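Local structure of ribonuclease T2 (Homo sapiens, 3T0O) at residues Trp55-Glu60 and His89-His94; Tyr138-Asp143 and Asp219-Tyr224. The protein cleaves single-stranded RNA, preferentially between purine and uridine residues, and so supplies the innate immune system with RNA fragments sensed by TLR8. All blocks are in the same frame, centred on the assembly; numbering follows the deposited sequence. Where two conformers were deposited one is given.

Contact 1 (Trp55-Glu60 and His89-His94). With NAG (2-acetamido-2-deoxy-beta-D-glucopyranose), chain B.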
ATOM      1  N   TRP A  55     -18.662   5.486 -13.346  1.00 25.74           N
ATOM      2  CA  TRP A  55     -17.789   4.428 -13.871  1.00 25.00           C
ATOM      3  C   TRP A  55     -17.542   3.410 -12.771  1.00 23.81           C
ATOM      4  O   TRP A  55     -16.512   3.395 -12.139  1.00 22.41           O
ATOM      5  CB  TRP A  55     -16.458   5.021 -14.330  1.00 24.30           C
ATOM      6  CG  TRP A  55     -15.595   4.147 -15.170  1.00 22.66           C
ATOM      7  CD1 TRP A  55     -15.791   2.816 -15.496  1.00 23.19           C
ATOM      8  CD2 TRP A  55     -14.319   4.509 -15.713  1.00 21.71           C
ATOM      9  NE1 TRP A  55     -14.726   2.363 -16.230  1.00 22.03           N
ATOM     10  CE2 TRP A  55     -13.808   3.385 -16.374  1.00 21.96           C
ATOM     11  CE3 TRP A  55     -13.556   5.697 -15.681  1.00 20.32           C
ATOM     12  CZ2 TRP A  55     -12.598   3.415 -17.060  1.00 25.83           C
ATOM     13  CZ3 TRP A  55     -12.353   5.731 -16.349  1.00 26.48           C
ATOM     14  CH2 TRP A  55     -11.859   4.581 -17.004  1.00 22.71           C
ATOM     15  N   PRO A  56     -18.522   2.559 -12.518  1.00 25.17           N
ATOM     16  CA  PRO A  56     -18.418   1.643 -11.406  1.00 24.14           C
ATOM     17  C   PRO A  56     -17.365   0.570 -11.630  1.00 23.17           C
ATOM     18  O   PRO A  56     -17.060   0.178 -12.773  1.00 25.02           O
ATOM     19  CB  PRO A  56     -19.805   1.016 -11.338  1.00 26.32           C
ATOM     20  CG  PRO A  56     -20.321   1.132 -12.770  1.00 28.75           C
ATOM     21  CD  PRO A  56     -19.825   2.462 -13.192  1.00 25.87           C
ATOM     22  N   PHE A  57     -16.854   0.106 -10.504  1.00 21.31           N
ATOM     23  CA  PHE A  57     -15.999  -1.084 -10.493  1.00 19.37           C
ATOM     24  C   PHE A  57     -16.736  -2.238 -11.154  1.00 22.15           C
ATOM     25  O   PHE A  57     -17.936  -2.434 -10.921  1.00 24.12           O
ATOM     26  CB  PHE A  57     -15.710  -1.451  -9.059  1.00 19.30           C
ATOM     27  CG  PHE A  57     -14.797  -2.607  -8.915  1.00 17.40           C
ATOM     28  CD1 PHE A  57     -13.524  -2.566  -9.461  1.00 16.91           C
ATOM     29  CD2 PHE A  57     -15.260  -3.806  -8.357  1.00 19.70           C
ATOM     30  CE1 PHE A  57     -12.653  -3.690  -9.373  1.00 17.55           C
ATOM     31  CE2 PHE A  57     -14.399  -4.908  -8.236  1.00 17.90           C
ATOM     32  CZ  PHE A  57     -13.110  -4.868  -8.709  1.00 20.01           C
ATOM     33  N   ASN A  58     -15.987  -2.996 -11.952  1.00 22.55           N
ATOM     34  CA  ASN A  58     -16.533  -4.155 -12.647  1.00 24.37           C
ATOM     35  C   ASN A  58     -15.483  -5.279 -12.490  1.00 25.05           C
ATOM     36  O   ASN A  58     -14.457  -5.334 -13.184  1.00 24.82           O
ATOM     37  CB  ASN A  58     -16.797  -3.817 -14.109  1.00 26.41           C
ATOM     38  CG  ASN A  58     -17.378  -4.980 -14.871  1.00 30.03           C
ATOM     39  OD1 ASN A  58     -17.500  -6.075 -14.317  1.00 34.29           O
ATOM     40  ND2 ASN A  58     -17.736  -4.766 -16.148  1.00 34.06           N
ATOM     41  N   LEU A  59     -15.766  -6.175 -11.559  1.00 24.25           N
ATOM     42  CA  LEU A  59     -14.854  -7.254 -11.262  1.00 23.63           C
ATOM     43  C   LEU A  59     -14.471  -8.082 -12.502  1.00 24.02           C
ATOM     44  O   LEU A  59     -13.330  -8.489 -12.689  1.00 23.09           O
ATOM     45  CB  LEU A  59     -15.460  -8.105 -10.147  1.00 24.99           C
ATOM     46  CG  LEU A  59     -14.576  -9.208  -9.578  1.00 27.69           C
ATOM     47  CD1 LEU A  59     -13.342  -8.610  -8.913  1.00 25.95           C
ATOM     48  CD2 LEU A  59     -15.455  -9.989  -8.520  1.00 29.80           C
ATOM     49  N   GLU A  60     -15.455  -8.315 -13.353  1.00 26.79           N
ATOM     50  CA  GLU A  60     -15.235  -9.058 -14.586  1.00 28.03           C
ATOM     51  C   GLU A  60     -14.053  -8.557 -15.413  1.00 28.03           C
ATOM     52  O   GLU A  60     -13.347  -9.347 -16.047  1.00 29.08           O
ATOM     53  CB  GLU A  60     -16.519  -9.038 -15.429  1.00 29.62           C
ATOM     54  CG  GLU A  60     -17.637  -9.826 -14.778  1.00 34.61           C
ATOM     55  N   HIS A  89     -13.808  -0.061  -3.725  1.00 15.62           N
ATOM     56  CA  HIS A  89     -13.499   1.207  -3.053  1.00 16.75           C
ATOM     57  C   HIS A  89     -12.266   1.858  -3.673  1.00 15.72           C
ATOM     58  O   HIS A  89     -12.265   3.052  -3.998  1.00 15.86           O
ATOM     59  CB  HIS A  89     -13.255   0.949  -1.553  1.00 17.30           C
ATOM     60  CG  HIS A  89     -12.753   2.143  -0.808  1.00 22.42           C
ATOM     61  ND1 HIS A  89     -13.601   3.098  -0.301  1.00 29.93           N
ATOM     62  CD2 HIS A  89     -11.495   2.522  -0.460  1.00 26.66           C
ATOM     63  CE1 HIS A  89     -12.888   4.053   0.279  1.00 27.75           C
ATOM     64  NE2 HIS A  89     -11.613   3.723   0.212  1.00 31.67           N
ATOM     65  N   GLU A  90     -11.241   1.066  -3.916  1.00 12.67           N
ATOM     66  CA  GLU A  90     -10.010   1.604  -4.468  1.00 13.28           C
ATOM     67  C   GLU A  90     -10.263   2.111  -5.871  1.00 12.44           C
ATOM     68  O   GLU A  90      -9.713   3.155  -6.271  1.00 13.85           O
ATOM     69  CB  GLU A  90      -8.909   0.577  -4.492  1.00 12.08           C
ATOM     70  CG  GLU A  90      -8.464   0.282  -3.011  1.00 14.33           C
ATOM     71  CD  GLU A  90      -7.814   1.471  -2.322  1.00 16.46           C
ATOM     72  OE1 GLU A  90      -6.980   2.184  -2.930  1.00 15.42           O
ATOM     73  OE2 GLU A  90      -8.170   1.703  -1.146  1.00 21.22           O
ATOM     74  N   TRP A  91     -10.993   1.325  -6.677  1.00 13.30           N
ATOM     75  CA  TRP A  91     -11.304   1.802  -8.024  1.00 13.06           C
ATOM     76  C   TRP A  91     -12.083   3.125  -8.010  1.00 15.10           C
ATOM     77  O   TRP A  91     -11.759   4.078  -8.710  1.00 15.29           O
ATOM     78  CB  TRP A  91     -12.121   0.760  -8.799  1.00 13.10           C
ATOM     79  CG  TRP A  91     -12.592   1.387 -10.127  1.00 15.57           C
ATOM     80  CD1 TRP A  91     -13.872   1.813 -10.431  1.00 17.24           C
ATOM     81  CD2 TRP A  91     -11.761   1.812 -11.208  1.00 16.33           C
ATOM     82  NE1 TRP A  91     -13.886   2.369 -11.666  1.00 17.85           N
ATOM     83  CE2 TRP A  91     -12.601   2.425 -12.149  1.00 19.36           C
ATOM     84  CE3 TRP A  91     -10.385   1.740 -11.465  1.00 15.42           C
ATOM     85  CZ2 TRP A  91     -12.120   2.959 -13.377  1.00 19.00           C
ATOM     86  CZ3 TRP A  91      -9.918   2.213 -12.736  1.00 16.00           C
ATOM     87  CH2 TRP A  91     -10.762   2.853 -13.626  1.00 16.52           C
ATOM     88  N   GLU A  92     -13.136   3.196  -7.218  1.00 14.80           N
ATOM     89  CA  GLU A  92     -14.077   4.318  -7.274  0.50 15.76           C
ATOM     90  C   GLU A  92     -13.410   5.592  -6.704  1.00 15.20           C
ATOM     91  O   GLU A  92     -13.508   6.716  -7.285  1.00 17.84           O
ATOM     92  CB  GLU A  92     -15.431   3.852  -6.661  0.50 18.09           C
ATOM     93  CG  GLU A  92     -15.998   2.684  -7.550  0.50 17.78           C
ATOM     94  CD  GLU A  92     -17.415   2.142  -7.286  0.50 23.02           C
ATOM     95  OE1 GLU A  92     -18.045   2.516  -6.266  0.50 23.38           O
ATOM     96  OE2 GLU A  92     -17.912   1.326  -8.124  0.50 22.81           O
ATOM     97  N   LYS A  93     -12.630   5.384  -5.634  1.00 14.57           N
ATOM     98  CA  LYS A  93     -11.979   6.510  -4.999  1.00 15.67           C
ATOM     99  C   LYS A  93     -10.756   6.979  -5.759  1.00 15.41           C
ATOM    100  O   LYS A  93     -10.559   8.168  -5.848  1.00 15.93           O
ATOM    101  CB  LYS A  93     -11.618   6.196  -3.564  1.00 16.79           C
ATOM    102  CG  LYS A  93     -11.140   7.406  -2.728  1.00 23.23           C
ATOM    103  CD  LYS A  93     -10.890   6.967  -1.273  1.00 31.19           C
ATOM    104  CE  LYS A  93     -10.824   8.145  -0.288  1.00 36.10           C
ATOM    105  NZ  LYS A  93     -12.168   8.822  -0.075  1.00 39.66           N
ATOM    106  N   HIS A  94      -9.957   6.058  -6.290  1.00 12.74           N
ATOM    107  CA  HIS A  94      -8.644   6.412  -6.788  1.00 14.07           C
ATOM    108  C   HIS A  94      -8.461   6.127  -8.266  1.00 14.45           C
ATOM    109  O   HIS A  94      -7.929   6.954  -9.003  1.00 13.50           O
ATOM    110  CB  HIS A  94      -7.566   5.640  -5.995  1.00 12.90           C
ATOM    111  CG  HIS A  94      -7.610   5.925  -4.528  1.00 13.12           C
ATOM    112  ND1 HIS A  94      -7.391   7.178  -4.000  1.00 14.59           N
ATOM    113  CD2 HIS A  94      -7.944   5.117  -3.488  1.00 14.04           C
ATOM    114  CE1 HIS A  94      -7.532   7.116  -2.680  1.00 14.15           C
ATOM    115  NE2 HIS A  94      -7.858   5.874  -2.348  1.00 14.41           N
TER
HETATM  116  C1  NAG B 263     -16.759   8.455 -16.681  1.00 29.98           C
HETATM  117  C2  NAG B 263     -16.171   9.422 -17.711  1.00 27.90           C
HETATM  118  C3  NAG B 263     -16.756   9.103 -19.100  1.00 32.20           C
HETATM  119  C4  NAG B 263     -16.637   7.616 -19.468  1.00 32.67           C
HETATM  120  C5  NAG B 263     -17.221   6.796 -18.321  1.00 34.29           C
HETATM  121  C6  NAG B 263     -16.953   5.294 -18.490  1.00 37.98           C
HETATM  122  C7  NAG B 263     -15.504  11.621 -16.970  1.00 29.48           C
HETATM  123  C8  NAG B 263     -15.867  13.021 -16.583  1.00 33.12           C
HETATM  124  N2  NAG B 263     -16.509  10.798 -17.341  1.00 34.19           N
HETATM  125  O3  NAG B 263     -16.229   9.933 -20.138  1.00 35.59           O
HETATM  126  O4  NAG B 263     -17.408   7.325 -20.613  1.00 32.09           O
HETATM  127  O5  NAG B 263     -16.506   7.151 -17.149  1.00 32.75           O
HETATM  128  O6  NAG B 263     -15.582   5.154 -18.823  1.00 37.75           O
HETATM  129  O7  NAG B 263     -14.359  11.252 -16.967  1.00 32.92           O

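Contact 2 (Tyr138-Asp143 and Asp219-Tyr224)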
ATOM      1  N   TYR A 138      12.483  -3.413  18.949  1.00 17.02           N
ATOM      2  CA  TYR A 138      12.152  -2.224  18.167  1.00 17.62           C
ATOM      3  C   TYR A 138      13.247  -1.806  17.178  1.00 16.59           C
ATOM      4  O   TYR A 138      14.401  -2.012  17.448  1.00 21.99           O
ATOM      5  CB  TYR A 138      11.898  -1.060  19.083  1.00 17.12           C
ATOM      6  CG  TYR A 138      10.807  -1.271  20.063  1.00 19.65           C
ATOM      7  CD1 TYR A 138       9.735  -2.197  19.828  1.00 21.96           C
ATOM      8  CD2 TYR A 138      10.835  -0.535  21.239  1.00 20.65           C
ATOM      9  CE1 TYR A 138       8.728  -2.367  20.769  1.00 24.83           C
ATOM     10  CE2 TYR A 138       9.806  -0.674  22.162  1.00 22.56           C
ATOM     11  CZ  TYR A 138       8.777  -1.584  21.915  1.00 23.68           C
ATOM     12  OH  TYR A 138       7.832  -1.649  22.918  1.00 30.50           O
ATOM     13  N   TYR A 139      12.844  -1.147  16.095  1.00 14.33           N
ATOM     14  CA  TYR A 139      13.717  -0.483  15.175  1.00 13.47           C
ATOM     15  C   TYR A 139      13.643   0.983  15.471  1.00 14.94           C
ATOM     16  O   TYR A 139      12.839   1.432  16.320  1.00 14.54           O
ATOM     17  CB  TYR A 139      13.222  -0.682  13.739  1.00 14.02           C
ATOM     18  CG  TYR A 139      13.478  -2.102  13.284  1.00 11.65           C
ATOM     19  CD1 TYR A 139      14.700  -2.449  12.744  1.00 12.71           C
ATOM     20  CD2 TYR A 139      12.519  -3.094  13.465  1.00 12.49           C
ATOM     21  CE1 TYR A 139      14.990  -3.716  12.377  1.00 15.93           C
ATOM     22  CE2 TYR A 139      12.799  -4.402  13.061  1.00 14.01           C
ATOM     23  CZ  TYR A 139      14.007  -4.677  12.507  1.00 13.16           C
ATOM     24  OH  TYR A 139      14.287  -5.961  12.175  1.00 14.39           O
ATOM     25  N   GLN A 140      14.474   1.755  14.783  1.00 15.37           N
ATOM     26  CA  GLN A 140      14.198   3.194  14.724  1.00 15.51           C
ATOM     27  C   GLN A 140      13.512   3.532  13.426  1.00 14.10           C
ATOM     28  O   GLN A 140      13.707   2.879  12.427  1.00 14.27           O
ATOM     29  CB  GLN A 140      15.490   3.978  14.769  1.00 15.01           C
ATOM     30  CG  GLN A 140      16.289   3.731  16.045  1.00 19.42           C
ATOM     31  CD  GLN A 140      15.604   4.379  17.211  1.00 24.94           C
ATOM     32  OE1 GLN A 140      15.320   5.593  17.197  1.00 26.31           O
ATOM     33  NE2 GLN A 140      15.361   3.594  18.237  1.00 28.22           N
ATOM     34  N   VAL A 141      12.628   4.529  13.433  1.00 12.91           N
ATOM     35  CA  VAL A 141      12.022   4.941  12.194  1.00 12.38           C
ATOM     36  C   VAL A 141      13.085   5.273  11.159  1.00 13.66           C
ATOM     37  O   VAL A 141      12.844   4.941  10.002  1.00 13.36           O
ATOM     38  CB  VAL A 141      11.063   6.105  12.391  1.00 13.40           C
ATOM     39  CG1 VAL A 141      10.613   6.660  11.028  1.00 15.13           C
ATOM     40  CG2 VAL A 141       9.873   5.564  13.245  1.00 12.83           C
ATOM     41  N   ALA A 142      14.223   5.843  11.575  1.00 14.36           N
ATOM     42  CA  ALA A 142      15.295   6.167  10.593  1.00 15.74           C
ATOM     43  C   ALA A 142      15.846   4.928   9.933  1.00 17.83           C
ATOM     44  O   ALA A 142      16.338   5.001   8.801  1.00 18.46           O
ATOM     45  CB  ALA A 142      16.428   6.927  11.300  1.00 18.28           C
ATOM     46  N   ASP A 143      15.714   3.780  10.585  1.00 15.81           N
ATOM     47  CA  ASP A 143      16.205   2.555   9.911  1.00 17.37           C
ATOM     48  C   ASP A 143      15.443   2.332   8.625  1.00 15.91           C
ATOM     49  O   ASP A 143      16.052   2.031   7.558  1.00 18.75           O
ATOM     50  CB  ASP A 143      16.024   1.327  10.810  1.00 17.04           C
ATOM     51  CG  ASP A 143      16.867   1.397  12.051  1.00 19.04           C
ATOM     52  OD1 ASP A 143      17.964   2.063  12.056  1.00 23.44           O
ATOM     53  OD2 ASP A 143      16.451   0.761  13.050  1.00 18.44           O
ATOM     54  N   ASP A 219       9.951  10.285  14.716  1.00 15.79           N
ATOM     55  CA  ASP A 219      11.309   9.769  14.840  1.00 17.52           C
ATOM     56  C   ASP A 219      11.423   9.019  16.166  1.00 16.74           C
ATOM     57  O   ASP A 219      10.816   9.401  17.216  1.00 19.45           O
ATOM     58  CB  ASP A 219      12.350  10.889  14.797  1.00 19.12           C
ATOM     59  CG  ASP A 219      12.409  11.609  13.448  1.00 27.44           C
ATOM     60  OD1 ASP A 219      12.948  12.747  13.416  1.00 34.04           O
ATOM     61  OD2 ASP A 219      11.961  11.041  12.437  1.00 33.06           O
ATOM     62  N   GLY A 220      12.189   7.951  16.182  1.00 15.92           N
ATOM     63  CA  GLY A 220      12.396   7.197  17.394  1.00 15.99           C
ATOM     64  C   GLY A 220      12.030   5.733  17.240  1.00 15.13           C
ATOM     65  O   GLY A 220      11.892   5.246  16.102  1.00 14.84           O
ATOM     66  N   PRO A 221      11.823   5.041  18.338  1.00 15.46           N
ATOM     67  CA  PRO A 221      11.559   3.600  18.251  1.00 15.31           C
ATOM     68  C   PRO A 221      10.245   3.284  17.602  1.00 15.42           C
ATOM     69  O   PRO A 221       9.280   4.085  17.661  1.00 15.52           O
ATOM     70  CB  PRO A 221      11.562   3.115  19.731  1.00 17.77           C
ATOM     71  CG  PRO A 221      12.124   4.227  20.448  1.00 21.61           C
ATOM     72  CD  PRO A 221      11.995   5.477  19.727  1.00 18.03           C
ATOM     73  N   VAL A 222      10.266   2.187  16.877  1.00 11.98           N
ATOM     74  CA  VAL A 222       9.042   1.772  16.221  1.00 11.04           C
ATOM     75  C   VAL A 222       8.993   0.241  16.274  1.00 10.80           C
ATOM     76  O   VAL A 222      10.029  -0.462  16.137  1.00 13.44           O
ATOM     77  CB  VAL A 222       8.980   2.358  14.732  1.00 11.35           C
ATOM     78  CG1 VAL A 222      10.196   1.913  13.930  1.00 10.83           C
ATOM     79  CG2 VAL A 222       7.658   1.873  14.003  1.00 11.89           C
ATOM     80  N   PHE A 223       7.801  -0.256  16.488  1.00 11.17           N
ATOM     81  CA  PHE A 223       7.603  -1.718  16.480  1.00 11.30           C
ATOM     82  C   PHE A 223       7.183  -2.139  15.095  1.00 10.51           C
ATOM     83  O   PHE A 223       6.244  -1.594  14.513  1.00 10.06           O
ATOM     84  CB  PHE A 223       6.502  -2.015  17.529  1.00 13.19           C
ATOM     85  CG  PHE A 223       6.205  -3.449  17.768  1.00 12.24           C
ATOM     86  CD1 PHE A 223       7.195  -4.419  17.777  1.00 15.81           C
ATOM     87  CD2 PHE A 223       4.899  -3.822  18.033  1.00 17.09           C
ATOM     88  CE1 PHE A 223       6.893  -5.806  18.026  1.00 16.71           C
ATOM     89  CE2 PHE A 223       4.588  -5.205  18.290  1.00 16.17           C
ATOM     90  CZ  PHE A 223       5.609  -6.158  18.284  1.00 17.38           C
ATOM     91  N   TYR A 224       7.800  -3.213  14.616  1.00  9.83           N
ATOM     92  CA  TYR A 224       7.483  -3.792  13.303  1.00  8.61           C
ATOM     93  C   TYR A 224       7.072  -5.240  13.661  1.00 10.32           C
ATOM     94  O   TYR A 224       7.933  -6.148  13.808  1.00 10.64           O
ATOM     95  CB  TYR A 224       8.779  -3.750  12.486  1.00  8.98           C
ATOM     96  CG  TYR A 224       8.713  -4.362  11.119  1.00  7.88           C
ATOM     97  CD1 TYR A 224       7.492  -4.475  10.431  1.00  8.26           C
ATOM     98  CD2 TYR A 224       9.865  -4.722  10.489  1.00  9.77           C
ATOM     99  CE1 TYR A 224       7.422  -5.039   9.142  1.00 11.78           C
ATOM    100  CE2 TYR A 224       9.870  -5.226   9.211  1.00  8.52           C
ATOM    101  CZ  TYR A 224       8.633  -5.403   8.537  1.00 11.64           C
ATOM    102  OH  TYR A 224       8.650  -5.868   7.255  1.00 12.33           O
TER
HETATM  103  O   HOH W   1      14.120   7.405  14.031  1.00  8.21           O

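Contact 1 (Trp55-Glu60 and His89-His94)
With CG anti to the backbone N (chi1 172°), W91 sends its indole off the helix toward the loop, while the extended chain of E92, its CG beside the backbone N, carries a carboxylate to the same loop. W91 NE1 donates a hydrogen bond to the carbonyl O of W55 (2.9 Å), which lies almost in the ring plane. The six-membered edge of W91 meets the W55 ring in a T-shaped pair, planes at 80°. Tryptophan suits this place because one rigid side chain offers both an N-H and a broad apolar edge. Against the opposite face of the W55 ring lies a NAG, its O6 over the ring centre and 3.4 Å from W55 CD2. E92 OE2, in the conformer described, accepts the backbone N-H of F57 (2.9 Å) through its anti lone pair. A carboxylate suits this position, since OE2 also forms a salt bridge with the K88 ammonium. F57 CD1 packs 3.7 Å from W91 CB, the two side chains crossing at a slant; the apolar phenyl ring also lies on W87, K88 and I62. The side-chain amide of Q107 hydrogen-bonds P56 O through NE2 and N58 N through OE1, so the loop between strand 39-45 and helix 66-72 is fastened to helix 107-121 and to helix 84-98, which bears E90 and H94, probable active-site residues of this RNase T2 family enzyme.

Contact 2 (Tyr138-Asp143 and Asp219-Tyr224)
Q140 lays its amide against the backbone of G220. CB lies 4.0 Å from G220 O; the chain then bends at chi2 (-71°), which folds the amide back over the opposing segment. There CD is 3.8 Å from G220 C, OE1 touches both G220 C and G220 CA, each at 3.3 Å, and NE2 ends 3.8 Å from P221 CA, beside the proline ring. The backbone of G220 (phi 124°, psi -162°) itself calls for glycine: a side chain would be jammed against the preceding carbonyl O. The segments form a short two-stranded antiparallel ribbon, in which Y139 and V222 are the hydrogen-bonded pair: Y139 N donates to V222 O, and V222 N to Y139 O. Q140 and P221 form the next, non-hydrogen-bonded pair, a place that suits proline, which has no N-H to give. Backbone bonds from F223 to Q170 and I172, and V222 packing on I172, attach the ribbon to strand 171-180 of the main antiparallel sheet. Where helix 141-152 begins, V141 N donates a hydrogen bond to G220 O (2.9 Å), while a water accepts from A142 N and G220 N. D143 takes the N-H of Q140 from above its carboxylate plane. Branched V141 and V222 pack crosswise, V141 CG2 to V222 CB 3.6 Å. Y139 CE2 meets Y224 CD2 near the plane of the Y224 ring; the Y139 hydroxyl is hydrogen-bonded to K133 O, that of Y224 to W38 NE1.

Contacts 1 and 2 lie on opposite sides of the chain's centre, their own centres 35 Å apart and their nearest atoms about 20 Å apart, so neither touches the other. They follow in series along the chain: contact 1 closes before contact 2 opens. Only contact 1 shares a helix with the active site: E90 and H94, probable active-site residues, sit on the same helix as W91 and E92, but neither side chain touches the loop; E90 touches H41, a third probable active-site residue, and H94 stacks on W44. Contact 1 meets a NAG directly, whereas the D219 side chain in contact 2 is about 14 Å from one.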